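Local atomic coordinates of uncharacterized protein (Acinetobacter baumannii, PDB entry 4PUX), a protein that is of unknown function, but belongs to the DUF3237 family and folds into a curled antiparallel beta-barrel of the AOC-barrel clan. Residues A[53-64]-A[75-84]; A[135-143]-A[152-160]. All coordinates share one frame; numbering follows the deposited sequence.

Interaction 1: A[53-64]-A[75-84]; sequences LKGRILNNGADW and IDTRYLLETD. With EDO (1,2-ethanediol), chain B; EDO (1,2-ethanediol), chain D.
I57 puts its two branches to different uses on the barrel's inward side: CG1 lies 3.8 Å from CD2 of L81, while CG2 leans obliquely on the Y79 ring, 3.9 Å from its CD2. The ring carries on inward, and its OH meets O2 of a bound ethanediol at 2.9 Å and also the hydroxyl of Y154. Further along the same side, the CG2 methyl of T77 fits against CB of D63, 3.7 Å away, and D63 turns OD1 to the NH of D76, nearly straight at 173°. At two glycines of segment 53-64 bare backbone fits against a carbonyl: the CA of G55 sits against E82 O, and the CA of G61 comes within 3.1 Å of R78 O. Between I57 and A62 the chain loops away from its partner, and the pairing resumes two residues out of step. A water sits between the strands here, accepting from L80 N and lying close to the carbonyls of L58 and N60. On the outer side, L58 forms a bump with two contacts, CD1 on CD2 of L80 and CD2 over a face of the R56 guanidinium. R56 runs its extended chain alongside that of E82, whose CG is anti to its own backbone N (chi1 -179°), and grips E82 OE1 side-on through NE (3.0 Å) and NH2, with the oxygen in the guanidinium plane. The chemistry thus splits by side: the inner face is apolar at I57 and L81 and turns polar at Y79, at D63 and at T77, whose OG1 bonds T93, while the outer salt bridge lies over a hydrogen-bonded backbone pair, next to the loop where pairing breaks.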
loop_
_atom_site.group_PDB
_atom_site.type_symbol
_atom_site.label_atom_id
_atom_site.label_comp_id
_atom_site.label_asym_id
_atom_site.label_seq_id
_atom_site.Cartn_x
_atom_site.Cartn_y
_atom_site.Cartn_z
ATOM N N LEU A 53 -1.576 2.119 -17.300
ATOM C CA LEU A 53 -1.814 0.911 -16.484
ATOM C C LEU A 53 -3.234 0.923 -15.910
ATOM O O LEU A 53 -3.593 1.798 -15.110
ATOM C CB LEU A 53 -0.814 0.858 -15.329
ATOM C CG LEU A 53 -0.848 -0.404 -14.464
ATOM C CD1 LEU A 53 -0.408 -1.659 -15.229
ATOM C CD2 LEU A 53 -0.022 -0.250 -13.180
ATOM N N LYS A 54 -4.042 -0.059 -16.362
ATOM C CA LYS A 54 -5.469 -0.133 -16.005
ATOM C C LYS A 54 -5.839 -1.605 -15.851
ATOM O O LYS A 54 -5.352 -2.445 -16.600
ATOM C CB LYS A 54 -6.339 0.451 -17.153
ATOM C CG LYS A 54 -6.116 1.915 -17.517
ATOM C CD LYS A 54 -6.982 2.321 -18.721
ATOM C CE LYS A 54 -6.824 3.842 -19.031
ATOM N NZ LYS A 54 -5.477 4.141 -19.523
ATOM N N GLY A 55 -6.733 -1.905 -14.919
ATOM C CA GLY A 55 -7.203 -3.270 -14.705
ATOM C C GLY A 55 -7.832 -3.518 -13.348
ATOM O O GLY A 55 -8.366 -2.593 -12.713
ATOM N N ARG A 56 -7.790 -4.776 -12.921
ATOM C CA ARG A 56 -8.411 -5.204 -11.669
ATOM C C ARG A 56 -7.441 -6.025 -10.807
ATOM O O ARG A 56 -6.441 -6.604 -11.300
ATOM C CB ARG A 56 -9.707 -5.992 -11.902
ATOM C CG ARG A 56 -9.540 -7.377 -12.474
ATOM C CD ARG A 56 -10.912 -8.006 -12.763
ATOM N NE ARG A 56 -10.747 -9.351 -13.319
ATOM C CZ ARG A 56 -11.429 -10.429 -12.989
ATOM N NH1 ARG A 56 -12.472 -10.348 -12.173
ATOM N NH2 ARG A 56 -11.131 -11.601 -13.574
ATOM N N ILE A 57 -7.730 -6.027 -9.516
ATOM C CA ILE A 57 -7.029 -6.837 -8.548
ATOM C C ILE A 57 -7.813 -8.128 -8.407
ATOM O O ILE A 57 -9.019 -8.111 -8.220
ATOM C CB ILE A 57 -6.887 -6.082 -7.186
ATOM C CG1 ILE A 57 -6.027 -4.829 -7.375
ATOM C CG2 ILE A 57 -6.333 -6.968 -6.068
ATOM C CD1 ILE A 57 -6.145 -3.823 -6.244
ATOM N N LEU A 58 -7.093 -9.246 -8.403
ATOM C CA LEU A 58 -7.724 -10.573 -8.295
ATOM C C LEU A 58 -7.964 -10.944 -6.809
ATOM O O LEU A 58 -7.475 -10.259 -5.892
ATOM C CB LEU A 58 -6.886 -11.629 -9.054
ATOM C CG LEU A 58 -6.693 -11.333 -10.537
ATOM C CD1 LEU A 58 -5.894 -12.481 -11.178
ATOM C CD2 LEU A 58 -8.035 -11.158 -11.275
ATOM N N ASN A 59 -8.693 -12.041 -6.563
ATOM C CA ASN A 59 -8.917 -12.539 -5.216
ATOM C C ASN A 59 -7.744 -13.466 -4.836
ATOM O O ASN A 59 -7.768 -14.666 -5.072
ATOM C CB ASN A 59 -10.278 -13.248 -5.127
ATOM C CG ASN A 59 -10.643 -13.629 -3.708
ATOM O OD1 ASN A 59 -9.872 -13.426 -2.773
ATOM N ND2 ASN A 59 -11.819 -14.157 -3.538
ATOM N N ASN A 60 -6.716 -12.865 -4.229
ATOM C CA ASN A 60 -5.460 -13.533 -3.898
ATOM C C ASN A 60 -4.663 -12.660 -2.922
ATOM O O ASN A 60 -4.582 -11.401 -3.077
ATOM C CB ASN A 60 -4.602 -13.738 -5.149
ATOM C CG ASN A 60 -3.187 -14.239 -4.818
ATOM O OD1 ASN A 60 -2.950 -15.416 -4.444
ATOM N ND2 ASN A 60 -2.262 -13.370 -4.943
ATOM N N GLY A 61 -4.038 -13.311 -1.971
ATOM C CA GLY A 61 -3.115 -12.647 -1.083
ATOM C C GLY A 61 -3.725 -11.855 0.017
ATOM O O GLY A 61 -4.912 -12.035 0.384
ATOM N N ALA A 62 -2.878 -11.048 0.659
ATOM C CA ALA A 62 -3.204 -10.401 1.928
ATOM C C ALA A 62 -2.142 -9.373 2.313
ATOM O O ALA A 62 -1.070 -9.301 1.679
ATOM C CB ALA A 62 -3.290 -11.473 3.070
ATOM N N ASP A 63 -2.451 -8.598 3.332
ATOM C CA ASP A 63 -1.462 -7.860 4.133
ATOM C C ASP A 63 -1.167 -8.684 5.384
ATOM O O ASP A 63 -2.085 -8.941 6.207
ATOM C CB ASP A 63 -1.972 -6.450 4.493
ATOM C CG ASP A 63 -0.966 -5.605 5.272
ATOM O OD1 ASP A 63 0.171 -6.043 5.487
ATOM O OD2 ASP A 63 -1.339 -4.433 5.600
ATOM N N TRP A 64 0.077 -9.151 5.494
ATOM C CA TRP A 64 0.585 -9.799 6.715
ATOM C C TRP A 64 1.185 -8.685 7.614
ATOM O O TRP A 64 2.352 -8.342 7.476
ATOM C CB TRP A 64 1.624 -10.878 6.366
ATOM C CG TRP A 64 1.035 -12.146 5.786
ATOM C CD1 TRP A 64 0.754 -13.295 6.515
ATOM C CD2 TRP A 64 0.575 -12.420 4.443
ATOM N NE1 TRP A 64 0.219 -14.244 5.703
ATOM C CE2 TRP A 64 0.075 -13.752 4.439
ATOM C CE3 TRP A 64 0.587 -11.706 3.243
ATOM C CZ2 TRP A 64 -0.414 -14.379 3.278
ATOM C CZ3 TRP A 64 0.119 -12.353 2.066
ATOM C CH2 TRP A 64 -0.343 -13.664 2.096
ATOM N N ILE A 75 3.390 -2.758 7.133
ATOM C CA ILE A 75 2.659 -3.361 6.014
ATOM C C ILE A 75 3.597 -4.300 5.262
ATOM O O ILE A 75 4.737 -3.934 4.949
ATOM C CB ILE A 75 2.212 -2.220 5.038
ATOM C CG1 ILE A 75 1.422 -1.063 5.718
ATOM C CG2 ILE A 75 1.543 -2.764 3.805
ATOM C CD1 ILE A 75 0.336 -1.411 6.462
ATOM N N ASP A 76 3.080 -5.488 4.904
ATOM C CA ASP A 76 3.852 -6.499 4.119
ATOM C C ASP A 76 2.867 -7.345 3.295
ATOM O O ASP A 76 2.185 -8.216 3.849
ATOM C CB ASP A 76 4.711 -7.380 5.027
ATOM C CG ASP A 76 5.718 -8.233 4.263
ATOM O OD1 ASP A 76 5.301 -8.985 3.358
ATOM O OD2 ASP A 76 6.908 -8.148 4.595
ATOM N N THR A 77 2.689 -6.991 2.031
ATOM C CA THR A 77 1.667 -7.594 1.194
ATOM C C THR A 77 2.210 -8.438 0.057
ATOM O O THR A 77 3.308 -8.203 -0.478
ATOM C CB THR A 77 0.695 -6.528 0.550
ATOM O OG1 THR A 77 1.402 -5.824 -0.472
ATOM C CG2 THR A 77 0.129 -5.504 1.607
ATOM N N ARG A 78 1.368 -9.381 -0.390
ATOM C CA ARG A 78 1.507 -10.077 -1.704
ATOM C C ARG A 78 0.111 -10.126 -2.333
ATOM O O ARG A 78 -0.818 -10.588 -1.670
ATOM C CB ARG A 78 2.037 -11.499 -1.543
ATOM C CG ARG A 78 3.414 -11.563 -0.942
ATOM C CD ARG A 78 3.977 -12.996 -0.884
ATOM N NE ARG A 78 5.309 -12.994 -0.262
ATOM C CZ ARG A 78 6.061 -14.085 -0.072
ATOM N NH1 ARG A 78 5.571 -15.297 -0.365
ATOM N NH2 ARG A 78 7.288 -13.969 0.450
ATOM N N TYR A 79 -0.055 -9.633 -3.555
ATOM C CA TYR A 79 -1.284 -9.732 -4.306
ATOM C C TYR A 79 -1.056 -9.707 -5.794
ATOM O O TYR A 79 0.118 -9.797 -6.252
ATOM C CB TYR A 79 -2.332 -8.748 -3.802
ATOM C CG TYR A 79 -2.055 -7.247 -3.759
ATOM C CD1 TYR A 79 -1.199 -6.686 -2.816
ATOM C CD2 TYR A 79 -2.836 -6.368 -4.514
ATOM C CE1 TYR A 79 -1.078 -5.305 -2.675
ATOM C CE2 TYR A 79 -2.726 -5.003 -4.385
ATOM C CZ TYR A 79 -1.902 -4.460 -3.435
ATOM O OH TYR A 79 -1.864 -3.092 -3.266
ATOM N N LEU A 80 -2.140 -9.673 -6.590
ATOM C CA LEU A 80 -2.072 -10.041 -8.018
ATOM C C LEU A 80 -2.970 -9.169 -8.887
ATOM O O LEU A 80 -4.147 -8.992 -8.567
ATOM C CB LEU A 80 -2.369 -11.523 -8.188
ATOM C CG LEU A 80 -2.256 -12.118 -9.577
ATOM C CD1 LEU A 80 -0.823 -11.978 -10.127
ATOM C CD2 LEU A 80 -2.637 -13.593 -9.540
ATOM N N LEU A 81 -2.367 -8.532 -9.887
ATOM C CA LEU A 81 -3.054 -7.623 -10.822
ATOM C C LEU A 81 -3.330 -8.329 -12.146
ATOM O O LEU A 81 -2.452 -9.083 -12.650
ATOM C CB LEU A 81 -2.200 -6.390 -11.094
ATOM C CG LEU A 81 -1.548 -5.696 -9.888
ATOM C CD1 LEU A 81 -0.782 -4.472 -10.322
ATOM C CD2 LEU A 81 -2.596 -5.364 -8.815
ATOM N N GLU A 82 -4.464 -8.018 -12.745
ATOM C CA GLU A 82 -4.814 -8.418 -14.113
ATOM C C GLU A 82 -5.129 -7.150 -14.907
ATOM O O GLU A 82 -6.094 -6.455 -14.625
ATOM C CB GLU A 82 -5.980 -9.399 -14.171
ATOM C CG GLU A 82 -6.339 -9.835 -15.595
ATOM C CD GLU A 82 -7.589 -10.714 -15.718
ATOM O OE1 GLU A 82 -8.569 -10.472 -15.009
ATOM O OE2 GLU A 82 -7.646 -11.577 -16.642
ATOM N N THR A 83 -4.262 -6.808 -15.875
ATOM C CA THR A 83 -4.514 -5.612 -16.653
ATOM C C THR A 83 -5.717 -5.795 -17.587
ATOM O O THR A 83 -6.150 -6.920 -17.884
ATOM C CB THR A 83 -3.268 -5.191 -17.528
ATOM O OG1 THR A 83 -3.052 -6.182 -18.550
ATOM C CG2 THR A 83 -2.070 -5.010 -16.624
ATOM N N ASP A 84 -6.247 -4.666 -18.050
ATOM C CA ASP A 84 -7.356 -4.675 -19.002
ATOM C C ASP A 84 -7.088 -5.517 -20.260
ATOM O O ASP A 84 -7.995 -6.149 -20.775
ATOM C CB ASP A 84 -7.832 -3.240 -19.327
ATOM C CG ASP A 84 -6.753 -2.341 -19.974
ATOM O OD1 ASP A 84 -5.565 -2.719 -20.074
ATOM O OD2 ASP A 84 -7.164 -1.219 -20.407
HETATM C C1 EDO B . -9.723 -6.484 -16.147
HETATM O O1 EDO B . -10.193 -7.837 -15.955
HETATM C C2 EDO B . -10.865 -5.618 -16.721
HETATM O O2 EDO B . -10.360 -4.304 -17.047
HETATM C C1 EDO D . -0.540 -1.358 0.703
HETATM O O1 EDO D . -0.811 -1.788 1.932
HETATM C C2 EDO D . -0.967 -2.325 -0.381
HETATM O O2 EDO D . -2.354 -2.571 -0.504
HETATM O O HOH W 1 -3.335 -1.236 -18.983
HETATM O O HOH W 2 -4.753 -10.184 -5.538
HETATM O O HOH W 3 0.358 -12.594 -5.245
#

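Interaction 2: A[135-143]-A[152-160]; sequences WLNQTVAVG and VIYDAYTLK
T158 is closely hemmed in by the 3-10 turn and loop that lead into strand 141-147. Its CG2 methyl meets the six-membered end of W135, 3.8 Å from CH2, the two side chains crossing at about a right angle, and T139 CG2 closes on T158 CB at 3.7 Å. L136 adds CD2, lying over one face of the indole. With its methyl facing T158, T139 turns its hydroxyl back to W135 O, 2.7 Å from OG1; Q138 N reaches the same oxygen from the other face of the carbonyl. From here on the contact is a plain antiparallel beta hairpin of the barrel wall: V142 and Y157 form a hydrogen-bonded pair, both N-to-O bonds 2.9 Å, flanked by the non-hydrogen-bonded pairs A141-T158 and G143-A156. A141 and A156 keep the barrel side slim, and both lie against strand 118-127. The other side is looser and more exposed. There a nearly straight bond from L159 N to V140 O (2.9 Å, 175°) ties the backbones, but V140 CG1 and L159 CD2 stand 4.0 Å apart, V142 CG1 reaches L159 CD1 at 4.2 Å, and the Y157 ring turns an edge toward V142 O, while L159 also leans on I10 and L12 near the start of the chain.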
loop_
_atom_site.group_PDB
_atom_site.type_symbol
_atom_site.label_atom_id
_atom_site.label_comp_id
_atom_site.label_asym_id
_atom_site.label_seq_id
_atom_site.Cartn_x
_atom_site.Cartn_y
_atom_site.Cartn_z
ATOM N N TRP A 135 8.831 -3.039 -17.916
ATOM C CA TRP A 135 9.565 -1.904 -17.337
ATOM C C TRP A 135 9.382 -1.816 -15.832
ATOM O O TRP A 135 10.283 -1.376 -15.093
ATOM C CB TRP A 135 9.173 -0.569 -18.019
ATOM C CG TRP A 135 7.787 -0.076 -17.720
ATOM C CD1 TRP A 135 6.603 -0.571 -18.224
ATOM C CD2 TRP A 135 7.444 1.071 -16.955
ATOM N NE1 TRP A 135 5.536 0.173 -17.758
ATOM C CE2 TRP A 135 6.026 1.174 -16.961
ATOM C CE3 TRP A 135 8.186 1.993 -16.210
ATOM C CZ2 TRP A 135 5.345 2.208 -16.308
ATOM C CZ3 TRP A 135 7.518 3.025 -15.569
ATOM C CH2 TRP A 135 6.109 3.123 -15.617
ATOM N N LEU A 136 8.209 -2.228 -15.333
ATOM C CA LEU A 136 7.949 -2.195 -13.910
ATOM C C LEU A 136 8.789 -3.166 -13.078
ATOM O O LEU A 136 8.970 -2.933 -11.873
ATOM C CB LEU A 136 6.470 -2.429 -13.633
ATOM C CG LEU A 136 5.481 -1.397 -14.191
ATOM C CD1 LEU A 136 4.040 -1.911 -14.043
ATOM C CD2 LEU A 136 5.695 -0.091 -13.459
ATOM N N ASN A 137 9.373 -4.184 -13.740
ATOM C CA ASN A 137 10.288 -5.116 -13.090
ATOM C C ASN A 137 11.583 -4.447 -12.611
ATOM O O ASN A 137 12.295 -4.992 -11.747
ATOM C CB ASN A 137 10.710 -6.240 -14.047
ATOM C CG ASN A 137 9.571 -7.183 -14.442
ATOM O OD1 ASN A 137 8.554 -7.339 -13.749
ATOM N ND2 ASN A 137 9.729 -7.805 -15.594
ATOM N N GLN A 138 11.904 -3.294 -13.173
ATOM C CA GLN A 138 13.187 -2.632 -12.901
ATOM C C GLN A 138 13.083 -1.137 -12.634
ATOM O O GLN A 138 14.035 -0.382 -12.872
ATOM C CB GLN A 138 14.181 -2.913 -14.049
ATOM C CG GLN A 138 13.667 -2.440 -15.426
ATOM C CD GLN A 138 14.715 -2.609 -16.506
ATOM O OE1 GLN A 138 15.507 -3.545 -16.457
ATOM N NE2 GLN A 138 14.717 -1.727 -17.481
ATOM N N THR A 139 11.937 -0.743 -12.073
ATOM C CA THR A 139 11.634 0.652 -11.739
ATOM C C THR A 139 11.169 0.730 -10.278
ATOM O O THR A 139 10.370 -0.095 -9.842
ATOM C CB THR A 139 10.527 1.182 -12.681
ATOM O OG1 THR A 139 10.945 1.032 -14.041
ATOM C CG2 THR A 139 10.215 2.647 -12.412
ATOM N N VAL A 140 11.756 1.658 -9.506
ATOM C CA VAL A 140 11.350 1.868 -8.127
ATOM C C VAL A 140 10.000 2.625 -8.117
ATOM O O VAL A 140 9.755 3.482 -8.965
ATOM C CB VAL A 140 12.467 2.617 -7.296
ATOM C CG1 VAL A 140 12.000 3.007 -5.927
ATOM C CG2 VAL A 140 13.718 1.753 -7.241
ATOM N N ALA A 141 9.118 2.284 -7.173
ATOM C CA ALA A 141 7.790 2.897 -7.090
ATOM C C ALA A 141 7.306 3.017 -5.655
ATOM O O ALA A 141 7.720 2.253 -4.788
ATOM C CB ALA A 141 6.788 2.073 -7.933
ATOM N N VAL A 142 6.449 4.023 -5.414
ATOM C CA VAL A 142 5.934 4.368 -4.107
ATOM C C VAL A 142 4.449 4.734 -4.182
ATOM O O VAL A 142 3.913 5.003 -5.245
ATOM C CB VAL A 142 6.694 5.550 -3.468
ATOM C CG1 VAL A 142 8.158 5.164 -3.248
ATOM C CG2 VAL A 142 6.595 6.805 -4.327
ATOM N N GLY A 143 3.783 4.663 -3.057
ATOM C CA GLY A 143 2.373 5.006 -2.935
ATOM C C GLY A 143 2.035 5.848 -1.729
ATOM O O GLY A 143 2.678 5.740 -0.684
ATOM N N VAL A 152 -8.484 0.073 1.024
ATOM C CA VAL A 152 -7.375 1.027 0.982
ATOM C C VAL A 152 -7.328 1.654 -0.424
ATOM O O VAL A 152 -7.373 0.945 -1.448
ATOM C CB VAL A 152 -6.018 0.345 1.281
ATOM C CG1 VAL A 152 -4.841 1.327 1.071
ATOM C CG2 VAL A 152 -6.012 -0.189 2.700
ATOM N N ILE A 153 -7.289 2.970 -0.465
ATOM C CA ILE A 153 -7.140 3.746 -1.698
ATOM C C ILE A 153 -5.740 4.343 -1.699
ATOM O O ILE A 153 -5.311 4.926 -0.680
ATOM C CB ILE A 153 -8.126 4.963 -1.736
ATOM C CG1 ILE A 153 -9.562 4.531 -1.412
ATOM C CG2 ILE A 153 -8.036 5.702 -3.096
ATOM C CD1 ILE A 153 -10.145 3.586 -2.377
ATOM N N TYR A 154 -5.011 4.230 -2.800
ATOM C CA TYR A 154 -3.698 4.879 -2.887
ATOM C C TYR A 154 -3.326 5.326 -4.280
ATOM O O TYR A 154 -3.787 4.756 -5.285
ATOM C CB TYR A 154 -2.606 3.985 -2.286
ATOM C CG TYR A 154 -2.242 2.662 -3.005
ATOM C CD1 TYR A 154 -1.271 2.636 -4.054
ATOM C CD2 TYR A 154 -2.746 1.458 -2.570
ATOM C CE1 TYR A 154 -0.834 1.453 -4.632
ATOM C CE2 TYR A 154 -2.336 0.268 -3.132
ATOM C CZ TYR A 154 -1.367 0.259 -4.157
ATOM O OH TYR A 154 -0.976 -0.954 -4.706
ATOM N N ASP A 155 -2.569 6.400 -4.337
ATOM C CA ASP A 155 -1.980 6.908 -5.572
ATOM C C ASP A 155 -0.552 6.339 -5.714
ATOM O O ASP A 155 0.288 6.529 -4.818
ATOM C CB ASP A 155 -1.900 8.442 -5.542
ATOM C CG ASP A 155 -3.255 9.121 -5.533
ATOM O OD1 ASP A 155 -4.240 8.563 -6.062
ATOM O OD2 ASP A 155 -3.331 10.238 -5.000
ATOM N N ALA A 156 -0.325 5.584 -6.770
ATOM C CA ALA A 156 0.981 5.014 -7.099
ATOM C C ALA A 156 1.766 5.900 -8.061
ATOM O O ALA A 156 1.182 6.466 -9.005
ATOM C CB ALA A 156 0.818 3.643 -7.699
ATOM N N TYR A 157 3.074 5.977 -7.829
ATOM C CA TYR A 157 4.036 6.741 -8.646
ATOM C C TYR A 157 5.287 5.903 -8.905
ATOM O O TYR A 157 5.728 5.161 -8.015
ATOM C CB TYR A 157 4.480 8.022 -7.927
ATOM C CG TYR A 157 3.346 8.932 -7.478
ATOM C CD1 TYR A 157 2.635 8.683 -6.295
ATOM C CD2 TYR A 157 2.999 10.079 -8.226
ATOM C CE1 TYR A 157 1.616 9.505 -5.898
ATOM C CE2 TYR A 157 1.972 10.908 -7.814
ATOM C CZ TYR A 157 1.297 10.631 -6.653
ATOM O OH TYR A 157 0.292 11.473 -6.235
ATOM N N THR A 158 5.891 6.069 -10.094
ATOM C CA THR A 158 7.228 5.555 -10.339
ATOM C C THR A 158 8.247 6.686 -10.129
ATOM O O THR A 158 7.938 7.858 -10.348
ATOM C CB THR A 158 7.386 4.905 -11.718
ATOM O OG1 THR A 158 7.040 5.846 -12.743
ATOM C CG2 THR A 158 6.524 3.650 -11.827
ATOM N N LEU A 159 9.457 6.300 -9.736
ATOM C CA LEU A 159 10.603 7.225 -9.733
ATOM C C LEU A 159 11.226 7.245 -11.127
ATOM O O LEU A 159 11.592 6.191 -11.674
ATOM C CB LEU A 159 11.659 6.810 -8.709
ATOM C CG LEU A 159 11.406 7.228 -7.273
ATOM C CD1 LEU A 159 10.181 6.586 -6.660
ATOM C CD2 LEU A 159 12.628 6.934 -6.419
ATOM N N LYS A 160 11.182 8.448 -11.693
ATOM C CA LYS A 160 11.782 8.793 -12.946
ATOM C C LYS A 160 13.103 9.521 -12.586
ATOM O O LYS A 160 13.198 10.451 -11.694
ATOM C CB LYS A 160 10.829 9.730 -13.719
ATOM C CG LYS A 160 11.018 9.816 -15.207
ATOM C CD LYS A 160 9.993 10.811 -15.786
ATOM C CE LYS A 160 10.059 10.896 -17.305
ATOM N NZ LYS A 160 8.981 11.783 -17.857
ATOM O OXT LYS A 160 14.015 9.221 -13.096
#

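In the fold
Interaction 1 closes before interaction 2 opens along the chain, and both are hairpins of the same curled antiparallel sheet. Their centres lie about 14 Å apart, each about 10 Å from the centre of the chain. Strands 88-99 and 118-127 lead through the sheet from one hairpin to the other; going the opposite way, strands 36-49 and 12-21 do the same, so the wall curls round into a barrel. The two contacts meet directly in the interior, where Y79 OH and Y154 OH are 2.7 Å apart, probably hydrogen-bonded. Bound ethanediol lies close to both tyrosines, consistent with a small polar pocket, though the ethanediol is probably from the crystallisation liquor and no function is assigned.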